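Local structure of A-type flavoprotein (Giardia intestinalis, 2Q9U) at residues A209-R212 with K213-V217; A242-E245 with Y246-S250. The protein scavenges oxygen, most likely reducing it at a diiron centre with electrons delivered through FMN. One frame throughout, in Å; residues are numbered along the deposited sequence.

Contact 1: residues A209-R212 with K213-V217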
loop_
_atom_site.group_PDB
_atom_site.type_symbol
_atom_site.label_atom_id
_atom_site.label_comp_id
_atom_site.label_asym_id
_atom_site.label_seq_id
_atom_site.Cartn_x
_atom_site.Cartn_y
_atom_site.Cartn_z
ATOM N N ALA A 209 -9.882 -31.259 -13.731
ATOM C CA ALA A 209 -10.094 -32.322 -14.719
ATOM C C ALA A 209 -8.862 -32.415 -15.631
ATOM O O ALA A 209 -8.354 -33.514 -15.924
ATOM C CB ALA A 209 -11.349 -32.058 -15.526
ATOM N N GLN A 210 -8.348 -31.256 -16.026
ATOM C CA GLN A 210 -7.163 -31.196 -16.880
ATOM C C GLN A 210 -5.936 -31.712 -16.125
ATOM O O GLN A 210 -5.101 -32.393 -16.704
ATOM C CB GLN A 210 -6.952 -29.791 -17.439
ATOM C CG GLN A 210 -8.049 -29.327 -18.450
ATOM C CD GLN A 210 -9.335 -28.786 -17.811
ATOM O OE1 GLN A 210 -9.511 -28.790 -16.581
ATOM N NE2 GLN A 210 -10.242 -28.298 -18.663
ATOM N N MET A 211 -5.858 -31.444 -14.821
ATOM C CA MET A 211 -4.790 -32.022 -13.987
ATOM C C MET A 211 -4.848 -33.549 -13.877
ATOM O O MET A 211 -3.790 -34.211 -13.893
ATOM C CB MET A 211 -4.748 -31.377 -12.593
ATOM C CG MET A 211 -3.632 -31.948 -11.675
ATOM S SD MET A 211 -1.954 -31.606 -12.300
ATOM C CE MET A 211 -1.901 -29.822 -12.049
ATOM N N ARG A 212 -6.066 -34.095 -13.779
ATOM C CA ARG A 212 -6.265 -35.549 -13.747
ATOM C C ARG A 212 -5.669 -36.170 -15.015
ATOM O O ARG A 212 -4.930 -37.159 -14.932
ATOM C CB ARG A 212 -7.751 -35.909 -13.599
ATOM C CG ARG A 212 -8.294 -35.752 -12.161
ATOM C CD ARG A 212 -9.637 -36.492 -11.959
ATOM N NE ARG A 212 -10.688 -36.023 -12.866
ATOM C CZ ARG A 212 -11.462 -34.955 -12.672
ATOM N NH1 ARG A 212 -11.326 -34.195 -11.594
ATOM N NH2 ARG A 212 -12.388 -34.645 -13.575
ATOM N N LYS A 213 -5.941 -35.539 -16.166
ATOM C CA LYS A 213 -5.450 -36.007 -17.484
ATOM C C LYS A 213 -3.931 -35.976 -17.527
ATOM O O LYS A 213 -3.277 -36.923 -17.977
ATOM C CB LYS A 213 -6.041 -35.151 -18.629
ATOM C CG LYS A 213 -5.044 -34.324 -19.540
ATOM C CD LYS A 213 -4.666 -32.847 -19.051
ATOM C CE LYS A 213 -4.650 -31.811 -20.159
ATOM N NZ LYS A 213 -6.003 -31.267 -20.721
ATOM N N ALA A 214 -3.375 -34.872 -17.039
ATOM C CA ALA A 214 -1.961 -34.627 -17.129
ATOM C C ALA A 214 -1.243 -35.626 -16.233
ATOM O O ALA A 214 -0.251 -36.212 -16.647
ATOM C CB ALA A 214 -1.644 -33.171 -16.716
ATOM N N LEU A 215 -1.767 -35.842 -15.022
ATOM C CA LEU A 215 -1.165 -36.793 -14.093
ATOM C C LEU A 215 -1.221 -38.234 -14.627
ATOM O O LEU A 215 -0.257 -38.999 -14.469
ATOM C CB LEU A 215 -1.785 -36.686 -12.696
ATOM C CG LEU A 215 -1.522 -35.354 -11.962
ATOM C CD1 LEU A 215 -2.315 -35.307 -10.659
ATOM C CD2 LEU A 215 -0.018 -35.140 -11.719
ATOM N N GLU A 216 -2.332 -38.574 -15.271
ATOM C CA GLU A 216 -2.480 -39.861 -15.964
ATOM C C GLU A 216 -1.313 -40.065 -16.961
ATOM O O GLU A 216 -0.588 -41.060 -16.887
ATOM C CB GLU A 216 -3.845 -39.937 -16.657
ATOM C CG GLU A 216 -4.332 -41.346 -17.030
ATOM C CD GLU A 216 -5.768 -41.376 -17.587
ATOM O OE1 GLU A 216 -6.296 -40.320 -18.050
ATOM O OE2 GLU A 216 -6.381 -42.481 -17.565
ATOM N N VAL A 217 -1.101 -39.107 -17.859
ATOM C CA VAL A 217 -0.001 -39.200 -18.826
ATOM C C VAL A 217 1.373 -39.295 -18.125
ATOM O O VAL A 217 2.197 -40.174 -18.466
ATOM C CB VAL A 217 -0.022 -38.043 -19.866
ATOM C CG1 VAL A 217 1.128 -38.190 -20.854
ATOM C CG2 VAL A 217 -1.344 -38.034 -20.629
#
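M211 and L215 stand one helical turn apart, and their side chains meet along one flank of helix 208-219 in the beta-lactamase-like part of the protein. This i to i+4 pairing illustrates how an alpha-helix builds an apolar stripe while its backbone bonds fix the spacing. L215 N donates to M211 O at 2.8 Å with an N-H...O angle of 164°, and E216 N reaches R212 O in the same way at 3.0 Å.

Followed outward, the leucine first rests on the carbonyl of M211. Its CB lies 3.4 Å from M211 O, and its CG comes closer still, 3.2 Å from the same oxygen. CG also faces the thioether, 3.8 Å from M211 SD. At the fork L215 CD1 meets M211 CG at 3.7 Å, and both methyls, CD1 and CD2, lie at the margin of contact with M211 SD, 4.1 Å away. On the methionine side, CG anti to the backbone N (chi1 -180°) and a bend at chi2 set SD beside L215 CG; the further bend at chi3 directs only CE. Beyond, helix 236-250 and the loop residue L151 pack on M211, burying it. A214, on a neighbouring flank, turns its methyl to V148 and L151.

The polar residues lie to other sides of the helix. K213 NZ is hydrogen-bonded to P149 O, but the lysine chain is modelled too close to Q210 O, and its path past Q210 is therefore doubtful. R212 bends back at chi3 toward the preceding turn, where its guanidinium has its polar partner in S250 O, and one face of the group lies, offset toward the rim, over A209 CA, 3.4 Å from the plane.

Contact 2: residues A242-E245 with Y246-S250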
loop_
_atom_site.group_PDB
_atom_site.type_symbol
_atom_site.label_atom_id
_atom_site.label_comp_id
_atom_site.label_asym_id
_atom_site.label_seq_id
_atom_site.Cartn_x
_atom_site.Cartn_y
_atom_site.Cartn_z
ATOM N N ALA A 242 4.861 -33.044 -3.840
ATOM C CA ALA A 242 4.270 -32.141 -4.801
ATOM C C ALA A 242 3.248 -32.907 -5.664
ATOM O O ALA A 242 2.117 -32.453 -5.857
ATOM C CB ALA A 242 5.351 -31.542 -5.659
ATOM N N ILE A 243 3.684 -34.044 -6.198
ATOM C CA ILE A 243 2.824 -34.911 -7.003
ATOM C C ILE A 243 1.588 -35.341 -6.211
ATOM O O ILE A 243 0.465 -35.268 -6.741
ATOM C CB ILE A 243 3.588 -36.148 -7.543
ATOM C CG1 ILE A 243 4.624 -35.703 -8.583
ATOM C CG2 ILE A 243 2.610 -37.135 -8.205
ATOM C CD1 ILE A 243 5.674 -36.758 -8.917
ATOM N N ALA A 244 1.802 -35.753 -4.957
ATOM C CA ALA A 244 0.687 -36.199 -4.079
ATOM C C ALA A 244 -0.368 -35.112 -3.839
ATOM O O ALA A 244 -1.569 -35.412 -3.816
ATOM C CB ALA A 244 1.202 -36.720 -2.770
ATOM N N GLU A 245 0.069 -33.859 -3.671
ATOM C CA GLU A 245 -0.873 -32.739 -3.503
ATOM C C GLU A 245 -1.703 -32.496 -4.772
ATOM O O GLU A 245 -2.930 -32.344 -4.699
ATOM C CB GLU A 245 -0.124 -31.461 -3.092
ATOM C CG GLU A 245 -1.041 -30.206 -2.897
ATOM C CD GLU A 245 -2.010 -30.330 -1.724
ATOM O OE1 GLU A 245 -1.728 -31.110 -0.791
ATOM O OE2 GLU A 245 -3.050 -29.636 -1.727
ATOM N N TYR A 246 -1.046 -32.406 -5.930
ATOM C CA TYR A 246 -1.782 -32.299 -7.195
ATOM C C TYR A 246 -2.769 -33.459 -7.380
ATOM O O TYR A 246 -3.907 -33.273 -7.847
ATOM C CB TYR A 246 -0.816 -32.279 -8.376
ATOM C CG TYR A 246 -0.317 -30.938 -8.807
ATOM C CD1 TYR A 246 -0.878 -29.744 -8.330
ATOM C CD2 TYR A 246 0.710 -30.855 -9.749
ATOM C CE1 TYR A 246 -0.395 -28.505 -8.757
ATOM C CE2 TYR A 246 1.184 -29.646 -10.188
ATOM C CZ TYR A 246 0.635 -28.470 -9.696
ATOM O OH TYR A 246 1.137 -27.290 -10.176
ATOM N N ASP A 247 -2.333 -34.657 -7.019
ATOM C CA ASP A 247 -3.205 -35.839 -7.155
ATOM C C ASP A 247 -4.460 -35.740 -6.278
ATOM O O ASP A 247 -5.574 -35.963 -6.763
ATOM C CB ASP A 247 -2.437 -37.121 -6.845
ATOM C CG ASP A 247 -3.268 -38.366 -7.137
ATOM O OD1 ASP A 247 -3.686 -38.514 -8.301
ATOM O OD2 ASP A 247 -3.533 -39.155 -6.197
ATOM N N ARG A 248 -4.276 -35.411 -5.000
ATOM C CA ARG A 248 -5.401 -35.225 -4.098
ATOM C C ARG A 248 -6.294 -34.113 -4.614
ATOM O O ARG A 248 -7.503 -34.299 -4.757
ATOM C CB ARG A 248 -4.946 -34.934 -2.662
ATOM C CG ARG A 248 -4.470 -36.170 -1.886
ATOM C CD ARG A 248 -4.158 -35.820 -0.414
ATOM N NE ARG A 248 -3.215 -34.691 -0.314
ATOM C CZ ARG A 248 -1.896 -34.814 -0.190
ATOM N NH1 ARG A 248 -1.333 -36.022 -0.148
ATOM N NH2 ARG A 248 -1.129 -33.728 -0.116
ATOM N N TRP A 249 -5.701 -32.963 -4.937
ATOM C CA TRP A 249 -6.504 -31.838 -5.417
ATOM C C TRP A 249 -7.294 -32.181 -6.683
ATOM O O TRP A 249 -8.479 -31.850 -6.775
ATOM C CB TRP A 249 -5.647 -30.568 -5.631
ATOM C CG TRP A 249 -6.383 -29.557 -6.458
ATOM C CD1 TRP A 249 -7.501 -28.849 -6.089
ATOM C CD2 TRP A 249 -6.092 -29.189 -7.809
ATOM N NE1 TRP A 249 -7.914 -28.049 -7.131
ATOM C CE2 TRP A 249 -7.074 -28.240 -8.204
ATOM C CE3 TRP A 249 -5.099 -29.576 -8.740
ATOM C CZ2 TRP A 249 -7.086 -27.661 -9.485
ATOM C CZ3 TRP A 249 -5.116 -28.998 -10.031
ATOM C CH2 TRP A 249 -6.109 -28.049 -10.389
ATOM N N SER A 250 -6.659 -32.848 -7.653
ATOM C CA SER A 250 -7.341 -33.213 -8.913
ATOM C C SER A 250 -8.562 -34.116 -8.645
ATOM O O SER A 250 -9.499 -34.153 -9.449
ATOM C CB SER A 250 -6.411 -33.910 -9.904
ATOM O OG SER A 250 -5.952 -35.157 -9.390
HETATM O O HOH W 1 -2.256 -38.324 -3.407
HETATM O O HOH W 2 -4.139 -32.443 1.215
#
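Backbone bonds of the i to i+4 kind tie 242-245 to 246-250 in regular helix: Y246 N to A242 O at 3.2 Å and almost straight (177°), D247 N to I243 O at 2.9 Å, R248 N to A244 O, and W249 N to E245 O. S250 OG, near the helix's C-terminal end, also donates to D247 O at 2.8 Å.

On this frame E245 and R248 form an i to i+3 salt bridge, 2.8 Å from R248 NH2 to E245 OE1. NH2 comes to the anti side of OE1, somewhat out of the carboxylate plane, while OE1 lies close to the guanidinium plane; the two planes are 65° apart. The E245 chain leaves CB opposite the backbone N (chi1 180°) and folds at chi2, which leaves OE2 for the hydroxyl of Y306. The bend of R248 at chi3 folds the guanidinium back over the preceding turn, where A244 O stands over the centre of one face, 3.6 Å from its plane.

Helix 236-250 follows strand 234-235 of the beta-lactamase-like fold, and the chain runs on from it to strand 258-263 of the flavodoxin-like sheet. One water accepts from R248 NE at 2.9 Å and donates only weakly to E245 OE1; another links A244 O to D247 OD2. D247 OD1 pairs with K251. W249 meets H254 edge-to-face, and Y246 bonds through OH to F173 N.

Overall arrangement
Contact 1 and contact 2 sit on neighbouring helices, their centres 10 Å apart. M211 joins them: its CB lies 3.5 Å from W249 CZ3 and its CE 3.6 Å from Y246 CE2, while L215 CD1 packs 3.7 Å from D247 CA. A probable hydrogen bond from R212 NH1 to S250 O, 2.8 Å, adds a polar tie. Neither contact supplies an iron or flavin ligand. The side chains of M211 and Y246 lie about 12 and 11 Å from the mu-oxo-diiron group, and that of Q210 about 10 Å from a bound FMN. F173, which Y246 contacts, follows the pocket residue D171 by two positions, so helix 236-250 borders the chain leading from the metal site.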